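Local coordinates for vacuolar protein sorting-associated protein VTA1 (Saccharomyces cerevisiae, PDB 2RKK) that probably takes part in cargo sorting at the multivesicular body, through an N-terminal helical domain bearing MIT motifs, at residues F97-Y102 against C124-F129. Sequence-based numbering, arbitrary orientation.
Sequences FTMSLY and CCIDLF
Phe-129 lays its ring against Thr-98, Met-99 and Tyr-102 of the facing helix, the threonine over one face and the other two at the edge. The methyl CG2 of Thr-98 makes a CH-pi contact 3.7 Å from the ring centroid. The CE1-CZ edge of Phe-129 is directed at the face of Tyr-102, a T-shaped pair with planes at 76° and centroids 5.1 Å apart. Met-99, its chain curled back on itself, sets its sulfur at the ring edge, a Met-aromatic contact, with methyl CE against Phe-129 CE2. Replacing Phe-129 by an alanine is likely to strip the Thr-98 methyl and the Tyr-102 face of their ring partner and open a gap between the helices. Close by, Thr-98 lies alongside Leu-128, pointing the other way, its CG2 3.4 Å from Leu-128 CB; with OG1 beside its own backbone N (chi1 -62°), the threonine hydroxyl bonds back to Met-94 O. Leu-101 rests CG on Cys-125 SG at 3.7 Å and CD2 on Leu-128 CD1 at 3.6 Å. Packing thins toward Phe-97, which barely reaches Leu-128 and is packed by Ile-24 and by Met-80 of the second subunit. Met-99, partly exposed, marks the more solvent-facing border, whereas Ile-152 of helix 142-163 also packs on Phe-129. Segments 97-102 and 124-129 run roughly antiparallel, axes 9.9 Å apart at 155°, an apolar helix pair typical of MIT-motif bundles.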
ATOM      1  N   PHE A  97      -0.577  -7.168   2.787  1.00 68.46           N
ATOM      2  CA  PHE A  97       0.703  -6.558   2.473  1.00 66.64           C
ATOM      3  C   PHE A  97       1.835  -7.272   3.216  1.00 66.92           C
ATOM      4  O   PHE A  97       2.813  -7.715   2.596  1.00 67.31           O
ATOM      5  CB  PHE A  97       0.719  -5.083   2.855  1.00 65.20           C
ATOM      6  CG  PHE A  97       2.091  -4.473   2.800  1.00 65.06           C
ATOM      7  CD1 PHE A  97       2.546  -3.849   1.638  1.00 63.76           C
ATOM      8  CD2 PHE A  97       2.950  -4.578   3.891  1.00 65.12           C
ATOM      9  CE1 PHE A  97       3.839  -3.343   1.559  1.00 62.27           C
ATOM     10  CE2 PHE A  97       4.244  -4.078   3.828  1.00 65.66           C
ATOM     11  CZ  PHE A  97       4.689  -3.456   2.655  1.00 64.94           C
ATOM     12  N   THR A  98       1.714  -7.365   4.545  1.00 66.01           N
ATOM     13  CA  THR A  98       2.736  -8.024   5.380  1.00 65.09           C
ATOM     14  C   THR A  98       3.015  -9.457   4.946  1.00 64.57           C
ATOM     15  O   THR A  98       4.157  -9.924   4.969  1.00 64.16           O
ATOM     16  CB  THR A  98       2.327  -8.082   6.874  1.00 64.06           C
ATOM     17  OG1 THR A  98       2.176  -6.754   7.384  1.00 62.10           O
ATOM     18  CG2 THR A  98       3.413  -8.813   7.698  1.00 64.70           C
ATOM     19  N   MET A  99       1.958 -10.149   4.554  1.00 64.75           N
ATOM     20  CA  MET A  99       2.078 -11.532   4.139  1.00 65.19           C
ATOM     21  C   MET A  99       2.862 -11.630   2.826  1.00 66.45           C
ATOM     22  O   MET A  99       3.758 -12.458   2.702  1.00 67.22           O
ATOM     23  CB  MET A  99       0.677 -12.140   4.019  1.00 62.45           C
ATOM     24  CG  MET A  99       0.608 -13.640   4.233  1.00 65.40           C
ATOM     25  SD  MET A  99       1.359 -14.229   5.806  1.00 64.19           S
ATOM     26  CE  MET A  99       0.198 -13.572   6.996  1.00 64.85           C
ATOM     27  N   SER A 100       2.572 -10.770   1.857  1.00 67.71           N
ATOM     28  CA  SER A 100       3.302 -10.848   0.599  1.00 68.64           C
ATOM     29  C   SER A 100       4.792 -10.619   0.835  1.00 69.90           C
ATOM     30  O   SER A 100       5.649 -11.243   0.198  1.00 70.15           O
ATOM     31  CB  SER A 100       2.729  -9.838  -0.396  1.00 68.42           C
ATOM     32  OG  SER A 100       1.388 -10.187  -0.731  1.00 66.63           O
ATOM     33  N   LEU A 101       5.102  -9.731   1.768  1.00 70.61           N
ATOM     34  CA  LEU A 101       6.492  -9.458   2.105  1.00 71.35           C
ATOM     35  C   LEU A 101       7.107 -10.686   2.811  1.00 72.64           C
ATOM     36  O   LEU A 101       8.179 -11.173   2.430  1.00 72.71           O
ATOM     37  CB  LEU A 101       6.563  -8.231   3.017  1.00 69.49           C
ATOM     38  CG  LEU A 101       7.815  -8.070   3.859  1.00 67.59           C
ATOM     39  CD1 LEU A 101       9.043  -8.094   2.991  1.00 67.28           C
ATOM     40  CD2 LEU A 101       7.705  -6.793   4.631  1.00 69.30           C
ATOM     41  N   TYR A 102       6.410 -11.175   3.837  1.00 72.35           N
ATOM     42  CA  TYR A 102       6.856 -12.337   4.596  1.00 72.06           C
ATOM     43  C   TYR A 102       7.169 -13.520   3.654  1.00 72.48           C
ATOM     44  O   TYR A 102       8.284 -14.045   3.639  1.00 71.07           O
ATOM     45  CB  TYR A 102       5.780 -12.748   5.618  1.00 71.86           C
ATOM     46  CG  TYR A 102       6.119 -13.988   6.422  1.00 72.21           C
ATOM     47  CD1 TYR A 102       7.159 -13.974   7.352  1.00 73.06           C
ATOM     48  CD2 TYR A 102       5.431 -15.183   6.217  1.00 72.06           C
ATOM     49  CE1 TYR A 102       7.517 -15.117   8.061  1.00 73.98           C
ATOM     50  CE2 TYR A 102       5.773 -16.338   6.917  1.00 73.78           C
ATOM     51  CZ  TYR A 102       6.822 -16.297   7.837  1.00 75.57           C
ATOM     52  OH  TYR A 102       7.191 -17.447   8.506  1.00 76.40           O
ATOM     53  N   CYS A 124      11.283  -6.349  10.172  1.00 65.24           N
ATOM     54  CA  CYS A 124      10.159  -5.569   9.694  1.00 63.84           C
ATOM     55  C   CYS A 124       8.896  -6.442   9.730  1.00 63.09           C
ATOM     56  O   CYS A 124       7.821  -5.983  10.131  1.00 61.22           O
ATOM     57  CB  CYS A 124      10.449  -5.080   8.274  1.00 63.54           C
ATOM     58  SG  CYS A 124       9.179  -4.055   7.539  1.00 66.28           S
ATOM     59  N   CYS A 125       9.051  -7.700   9.314  1.00 63.04           N
ATOM     60  CA  CYS A 125       7.979  -8.698   9.292  1.00 62.57           C
ATOM     61  C   CYS A 125       7.484  -8.951  10.716  1.00 62.32           C
ATOM     62  O   CYS A 125       6.277  -9.015  10.973  1.00 63.77           O
ATOM     63  CB  CYS A 125       8.499 -10.007   8.698  1.00 63.63           C
ATOM     64  SG  CYS A 125       8.712  -9.976   6.897  1.00 68.41           S
ATOM     65  N   ILE A 126       8.430  -9.102  11.634  1.00 60.17           N
ATOM     66  CA  ILE A 126       8.109  -9.313  13.030  1.00 58.88           C
ATOM     67  C   ILE A 126       7.304  -8.098  13.550  1.00 59.45           C
ATOM     68  O   ILE A 126       6.301  -8.274  14.233  1.00 60.11           O
ATOM     69  CB  ILE A 126       9.425  -9.545  13.861  1.00 58.24           C
ATOM     70  CG1 ILE A 126      10.029 -10.894  13.452  1.00 56.62           C
ATOM     71  CG2 ILE A 126       9.150  -9.537  15.365  1.00 53.44           C
ATOM     72  CD1 ILE A 126      11.364 -11.223  14.100  1.00 59.97           C
ATOM     73  N   ASP A 127       7.712  -6.876  13.207  1.00 58.58           N
ATOM     74  CA  ASP A 127       6.980  -5.695  13.659  1.00 57.91           C
ATOM     75  C   ASP A 127       5.612  -5.543  12.983  1.00 56.81           C
ATOM     76  O   ASP A 127       4.649  -5.109  13.612  1.00 56.47           O
ATOM     77  CB  ASP A 127       7.798  -4.416  13.439  1.00 59.68           C
ATOM     78  CG  ASP A 127       9.060  -4.347  14.320  1.00 59.74           C
ATOM     79  OD1 ASP A 127       8.999  -4.736  15.505  1.00 58.12           O
ATOM     80  OD2 ASP A 127      10.107  -3.886  13.821  1.00 61.62           O
ATOM     81  N   LEU A 128       5.522  -5.871  11.698  1.00 55.13           N
ATOM     82  CA  LEU A 128       4.247  -5.783  10.993  1.00 55.06           C
ATOM     83  C   LEU A 128       3.294  -6.781  11.636  1.00 56.73           C
ATOM     84  O   LEU A 128       2.176  -6.433  12.019  1.00 57.16           O
ATOM     85  CB  LEU A 128       4.409  -6.118   9.503  1.00 54.53           C
ATOM     86  CG  LEU A 128       5.220  -5.103   8.709  1.00 53.82           C
ATOM     87  CD1 LEU A 128       5.529  -5.664   7.330  1.00 53.79           C
ATOM     88  CD2 LEU A 128       4.441  -3.800   8.602  1.00 51.97           C
ATOM     89  N   PHE A 129       3.736  -8.031  11.738  1.00 56.96           N
ATOM     90  CA  PHE A 129       2.914  -9.055  12.365  1.00 57.20           C
ATOM     91  C   PHE A 129       2.485  -8.620  13.772  1.00 56.96           C
ATOM     92  O   PHE A 129       1.307  -8.682  14.117  1.00 56.74           O
ATOM     93  CB  PHE A 129       3.664 -10.394  12.425  1.00 58.06           C
ATOM     94  CG  PHE A 129       3.682 -11.135  11.111  1.00 60.37           C
ATOM     95  CD1 PHE A 129       4.867 -11.660  10.597  1.00 60.40           C
ATOM     96  CD2 PHE A 129       2.506 -11.295  10.373  1.00 61.24           C
ATOM     97  CE1 PHE A 129       4.875 -12.330   9.362  1.00 61.38           C
ATOM     98  CE2 PHE A 129       2.504 -11.962   9.141  1.00 60.91           C
ATOM     99  CZ  PHE A 129       3.691 -12.481   8.635  1.00 61.58           C
TER